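Local coordinates for cytochrome c-552/4 domain-containing protein (PDB 4QO5) that is a membrane-associated octaheme cytochrome c of unestablished function that probably takes part in electron transfer through its hemes, at residues L442-W445 against L449-V452; L435-L440 against V470-F475. All blocks are in the same frame, centred on the assembly; numbering follows the deposited sequence.

Contact 1: residues L442-W445 against L449-V452; sequences LKAW and LAHV. With CA (calcium ion), chain J.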
loop_
_atom_site.group_PDB
_atom_site.type_symbol
_atom_site.label_atom_id
_atom_site.label_comp_id
_atom_site.label_asym_id
_atom_site.label_seq_id
_atom_site.Cartn_x
_atom_site.Cartn_y
_atom_site.Cartn_z
ATOM N N LEU A 442 33.156 5.176 -5.917
ATOM C CA LEU A 442 34.546 5.632 -5.966
ATOM C C LEU A 442 35.058 5.666 -7.409
ATOM O O LEU A 442 35.835 6.540 -7.777
ATOM C CB LEU A 442 35.450 4.753 -5.098
ATOM C CG LEU A 442 35.240 4.842 -3.586
ATOM C CD1 LEU A 442 36.118 3.823 -2.859
ATOM C CD2 LEU A 442 35.524 6.245 -3.076
ATOM N N LYS A 443 34.613 4.718 -8.229
ATOM C CA LYS A 443 34.968 4.727 -9.646
ATOM C C LYS A 443 34.330 5.912 -10.375
ATOM O O LYS A 443 34.937 6.513 -11.256
ATOM C CB LYS A 443 34.552 3.416 -10.322
ATOM C CG LYS A 443 35.346 2.209 -9.857
ATOM C CD LYS A 443 35.028 0.959 -10.677
ATOM C CE LYS A 443 36.010 -0.166 -10.347
ATOM N NZ LYS A 443 35.508 -1.511 -10.753
ATOM N N ALA A 444 33.097 6.237 -10.008
ATOM C CA ALA A 444 32.401 7.377 -10.603
ATOM C C ALA A 444 33.124 8.683 -10.284
ATOM O O ALA A 444 33.244 9.564 -11.134
ATOM C CB ALA A 444 30.966 7.437 -10.110
ATOM N N TRP A 445 33.605 8.807 -9.051
ATOM C CA TRP A 445 34.323 10.008 -8.657
ATOM C C TRP A 445 35.691 10.056 -9.334
ATOM O O TRP A 445 36.134 11.110 -9.778
ATOM C CB TRP A 445 34.484 10.067 -7.141
ATOM C CG TRP A 445 33.232 10.386 -6.398
ATOM C CD1 TRP A 445 32.155 11.104 -6.853
ATOM C CD2 TRP A 445 32.922 10.000 -5.057
ATOM N NE1 TRP A 445 31.196 11.182 -5.871
ATOM C CE2 TRP A 445 31.648 10.517 -4.756
ATOM C CE3 TRP A 445 33.607 9.273 -4.076
ATOM C CZ2 TRP A 445 31.035 10.318 -3.519
ATOM C CZ3 TRP A 445 32.999 9.081 -2.844
ATOM C CH2 TRP A 445 31.726 9.595 -2.578
ATOM N N LEU A 449 32.654 11.192 -13.604
ATOM C CA LEU A 449 31.221 11.130 -13.868
ATOM C C LEU A 449 30.461 11.896 -12.788
ATOM O O LEU A 449 29.395 12.459 -13.046
ATOM C CB LEU A 449 30.737 9.678 -13.949
ATOM C CG LEU A 449 29.234 9.430 -14.103
ATOM C CD1 LEU A 449 28.676 10.121 -15.344
ATOM C CD2 LEU A 449 28.960 7.934 -14.153
ATOM N N ALA A 450 31.028 11.919 -11.583
ATOM C CA ALA A 450 30.450 12.655 -10.467
ATOM C C ALA A 450 31.534 13.423 -9.730
ATOM O O ALA A 450 32.708 13.060 -9.796
ATOM C CB ALA A 450 29.733 11.709 -9.516
ATOM N N HIS A 451 31.127 14.473 -9.022
ATOM C CA HIS A 451 32.042 15.368 -8.310
ATOM C C HIS A 451 31.918 15.180 -6.804
ATOM O O HIS A 451 30.827 14.962 -6.284
ATOM C CB HIS A 451 31.736 16.831 -8.673
ATOM C CG HIS A 451 32.296 17.834 -7.705
ATOM N ND1 HIS A 451 31.528 18.444 -6.733
ATOM C CD2 HIS A 451 33.547 18.337 -7.564
ATOM C CE1 HIS A 451 32.281 19.275 -6.035
ATOM N NE2 HIS A 451 33.511 19.228 -6.516
ATOM N N VAL A 452 33.033 15.271 -6.093
ATOM C CA VAL A 452 32.991 15.139 -4.645
ATOM C C VAL A 452 33.986 16.100 -3.992
ATOM O O VAL A 452 35.045 16.388 -4.552
ATOM C CB VAL A 452 33.241 13.674 -4.201
ATOM C CG1 VAL A 452 34.697 13.277 -4.426
ATOM C CG2 VAL A 452 32.839 13.476 -2.748
HETATM CA CA CA J . 28.508 15.027 -6.077
HETATM O O HOH W 1 35.233 13.507 -9.677
HETATM O O HOH W 2 28.870 17.365 -6.297
#
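L449 and A450 fold back onto A444 at the C-terminal end of helix 413-447, where the chain leaves the helix and enters a calcium-binding loop. L449 N reaches A444 O at 3.0 Å, but the bond is bent to 124° and weak. L449 CB also lies near A444 CB, and the leucine packs on L512 and W515 of helix 498-520. A450 N bonds the same A444 O at 3.3 Å, much straighter at 157°. This donor sits well above the carbonyl plane. A444 O thus takes one fair backbone bond and one weak one from the residues after the helix. A450 CB points at the helix and touches W445 CD1 at 3.7 Å. A water donates to both W445 O and A450 O, tying the helix end to the loop a second time. The CB of H451 points away from the helix, while its backbone O binds the calcium ion at 2.3 Å. T459, D462, E463 and E466 complete the protein ligands. H451 ND1 meets a water that also binds the metal. E466 accepts a hydrogen bond from W445 NE1 as well, which is likely to steady the indole. V452 closes the segment with a CH-pi contact over one indole face. Its CG2, anti to the backbone N, reaches over the six-membered ring near CZ2. Its CB stands 3.6 Å from the centroid of the five-membered ring of W445, 10° off the normal.

Contact 2: residues L435-L440 against V470-F475; sequences LKTTVL and VESWLF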
loop_
_atom_site.group_PDB
_atom_site.type_symbol
_atom_site.label_atom_id
_atom_site.label_comp_id
_atom_site.label_asym_id
_atom_site.label_seq_id
_atom_site.Cartn_x
_atom_site.Cartn_y
_atom_site.Cartn_z
ATOM N N LEU A 435 29.028 -2.602 -0.077
ATOM C CA LEU A 435 30.440 -2.328 -0.320
ATOM C C LEU A 435 30.695 -2.245 -1.822
ATOM O O LEU A 435 31.507 -1.437 -2.288
ATOM C CB LEU A 435 31.330 -3.404 0.326
ATOM C CG LEU A 435 32.830 -3.311 0.039
ATOM C CD1 LEU A 435 33.396 -1.961 0.481
ATOM C CD2 LEU A 435 33.576 -4.462 0.737
ATOM N N LYS A 436 30.003 -3.090 -2.582
ATOM C CA LYS A 436 30.163 -3.110 -4.032
ATOM C C LYS A 436 29.698 -1.793 -4.663
ATOM O O LYS A 436 30.395 -1.224 -5.502
ATOM C CB LYS A 436 29.404 -4.290 -4.647
ATOM C CG LYS A 436 29.682 -4.487 -6.140
ATOM C CD LYS A 436 28.959 -5.711 -6.678
ATOM C CE LYS A 436 29.226 -5.907 -8.161
ATOM N NZ LYS A 436 30.580 -6.453 -8.428
ATOM N N THR A 437 28.523 -1.309 -4.273
ATOM C CA THR A 437 28.037 -0.051 -4.835
ATOM C C THR A 437 28.906 1.116 -4.382
ATOM O O THR A 437 29.068 2.098 -5.113
ATOM C CB THR A 437 26.557 0.229 -4.489
ATOM O OG1 THR A 437 26.398 0.321 -3.069
ATOM C CG2 THR A 437 25.661 -0.878 -5.027
ATOM N N THR A 438 29.479 1.004 -3.184
ATOM C CA THR A 438 30.371 2.046 -2.689
ATOM C C THR A 438 31.640 2.135 -3.549
ATOM O O THR A 438 32.128 3.231 -3.849
ATOM C CB THR A 438 30.736 1.831 -1.201
ATOM O OG1 THR A 438 29.533 1.845 -0.412
ATOM C CG2 THR A 438 31.677 2.919 -0.718
ATOM N N VAL A 439 32.165 0.984 -3.955
ATOM C CA VAL A 439 33.344 0.966 -4.819
ATOM C C VAL A 439 33.005 1.500 -6.214
ATOM O O VAL A 439 33.824 2.175 -6.840
ATOM C CB VAL A 439 33.983 -0.446 -4.899
ATOM C CG1 VAL A 439 35.084 -0.494 -5.953
ATOM C CG2 VAL A 439 34.550 -0.829 -3.539
ATOM N N LEU A 440 31.810 1.185 -6.707
ATOM C CA LEU A 440 31.346 1.758 -7.971
ATOM C C LEU A 440 31.264 3.288 -7.872
ATOM O O LEU A 440 31.611 4.000 -8.812
ATOM C CB LEU A 440 29.991 1.176 -8.389
ATOM C CG LEU A 440 30.007 -0.312 -8.756
ATOM C CD1 LEU A 440 28.606 -0.853 -8.922
ATOM C CD2 LEU A 440 30.819 -0.539 -10.023
ATOM N N VAL A 470 23.107 5.817 -2.725
ATOM C CA VAL A 470 22.296 5.987 -1.518
ATOM C C VAL A 470 21.182 4.939 -1.420
ATOM O O VAL A 470 21.027 4.291 -0.381
ATOM C CB VAL A 470 21.705 7.423 -1.395
ATOM C CG1 VAL A 470 20.689 7.490 -0.257
ATOM C CG2 VAL A 470 22.819 8.442 -1.163
ATOM N N GLU A 471 20.441 4.743 -2.512
ATOM C CA GLU A 471 19.323 3.808 -2.508
ATOM C C GLU A 471 19.761 2.370 -2.236
ATOM O O GLU A 471 19.020 1.601 -1.633
ATOM C CB GLU A 471 18.535 3.895 -3.817
ATOM C CG GLU A 471 17.967 5.282 -4.013
ATOM C CD GLU A 471 17.164 5.439 -5.283
ATOM O OE1 GLU A 471 16.912 4.429 -5.976
ATOM O OE2 GLU A 471 16.785 6.591 -5.583
ATOM N N SER A 472 20.970 2.025 -2.666
ATOM C CA SER A 472 21.464 0.666 -2.484
ATOM C C SER A 472 21.452 0.291 -1.002
ATOM O O SER A 472 21.060 -0.822 -0.647
ATOM C CB SER A 472 22.859 0.494 -3.101
ATOM O OG SER A 472 23.872 1.128 -2.331
ATOM N N TRP A 473 21.845 1.226 -0.132
ATOM C CA TRP A 473 21.726 0.977 1.301
ATOM C C TRP A 473 20.425 1.483 1.921
ATOM O O TRP A 473 19.721 0.712 2.584
ATOM C CB TRP A 473 22.954 1.457 2.101
ATOM C CG TRP A 473 23.521 2.794 1.726
ATOM C CD1 TRP A 473 24.427 3.056 0.735
ATOM C CD2 TRP A 473 23.267 4.051 2.379
ATOM N NE1 TRP A 473 24.728 4.403 0.713
ATOM C CE2 TRP A 473 24.033 5.031 1.712
ATOM C CE3 TRP A 473 22.458 4.441 3.449
ATOM C CZ2 TRP A 473 24.015 6.378 2.083
ATOM C CZ3 TRP A 473 22.435 5.789 3.816
ATOM C CH2 TRP A 473 23.211 6.736 3.132
ATOM N N LEU A 474 20.098 2.761 1.702
ATOM C CA LEU A 474 18.934 3.374 2.333
ATOM C C LEU A 474 17.599 2.718 1.984
ATOM O O LEU A 474 16.677 2.692 2.811
ATOM C CB LEU A 474 18.869 4.876 1.993
ATOM C CG LEU A 474 17.787 5.709 2.663
ATOM C CD1 LEU A 474 18.044 5.796 4.157
ATOM C CD2 LEU A 474 17.738 7.107 2.041
ATOM N N PHE A 475 17.467 2.222 0.764
ATOM C CA PHE A 475 16.214 1.575 0.373
ATOM C C PHE A 475 16.351 0.051 0.351
ATOM O O PHE A 475 15.640 -0.657 1.055
ATOM C CB PHE A 475 15.734 2.024 -1.017
ATOM C CG PHE A 475 15.352 3.484 -1.118
ATOM C CD1 PHE A 475 15.347 4.309 -0.011
ATOM C CD2 PHE A 475 14.985 4.011 -2.354
ATOM C CE1 PHE A 475 14.986 5.646 -0.126
ATOM C CE2 PHE A 475 14.624 5.341 -2.476
ATOM C CZ PHE A 475 14.628 6.156 -1.357
#
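T437 lays its methyl CG2 against CB of S472 at 3.7 Å, and its hydroxyl beside it meets the serine hydroxyl. T437 OG1 and S472 OG are 2.8 Å apart, within hydrogen-bonding distance. At both residues the oxygen lies between the backbone N and the carbonyl carbon (chi1 61° and 74°). Each hydroxyl can therefore face the other helix and still reach back to its own: T437 OG1 pairs with T434 O, and S472 OG with W469 O. Both residues are buried, so these polar atoms find their partners inside the protein. The small side chains let the backbones come close, with T437 CA and S472 CA 7.0 Å apart. A valine in place of T437 would probably leave S472 OG without its hydroxyl mate across the interface and T434 O without this side-chain partner. Helix 498-520 covers the pair, with I505 and M508 on T437 and D504 on S472. E471 turns to another chain and forms a salt bridge with K503 of the second subunit. The contact is a close helix-helix approach through small hydroxyl residues, set within the long C-terminal helices of this trimeric cytochrome.

Both contacts use helix 413-447, and the chain between the segments of contact 2 contains contact 1. Their centres are about 14 Å apart. Contact 2 is fully buried and joins two helices through one pair of small hydroxyl residues. Contact 1 lies further from the centre of the chain, is partly buried, and joins the helix end to the loop that follows. It buries about three times the surface, 289 against 95 Å². Its chemistry is also more mixed, with backbone bonds, an indole face, a bridging water and a metal. E466 relates the two, since it binds calcium beside contact 1 and belongs to helix 464-485, which supplies S472.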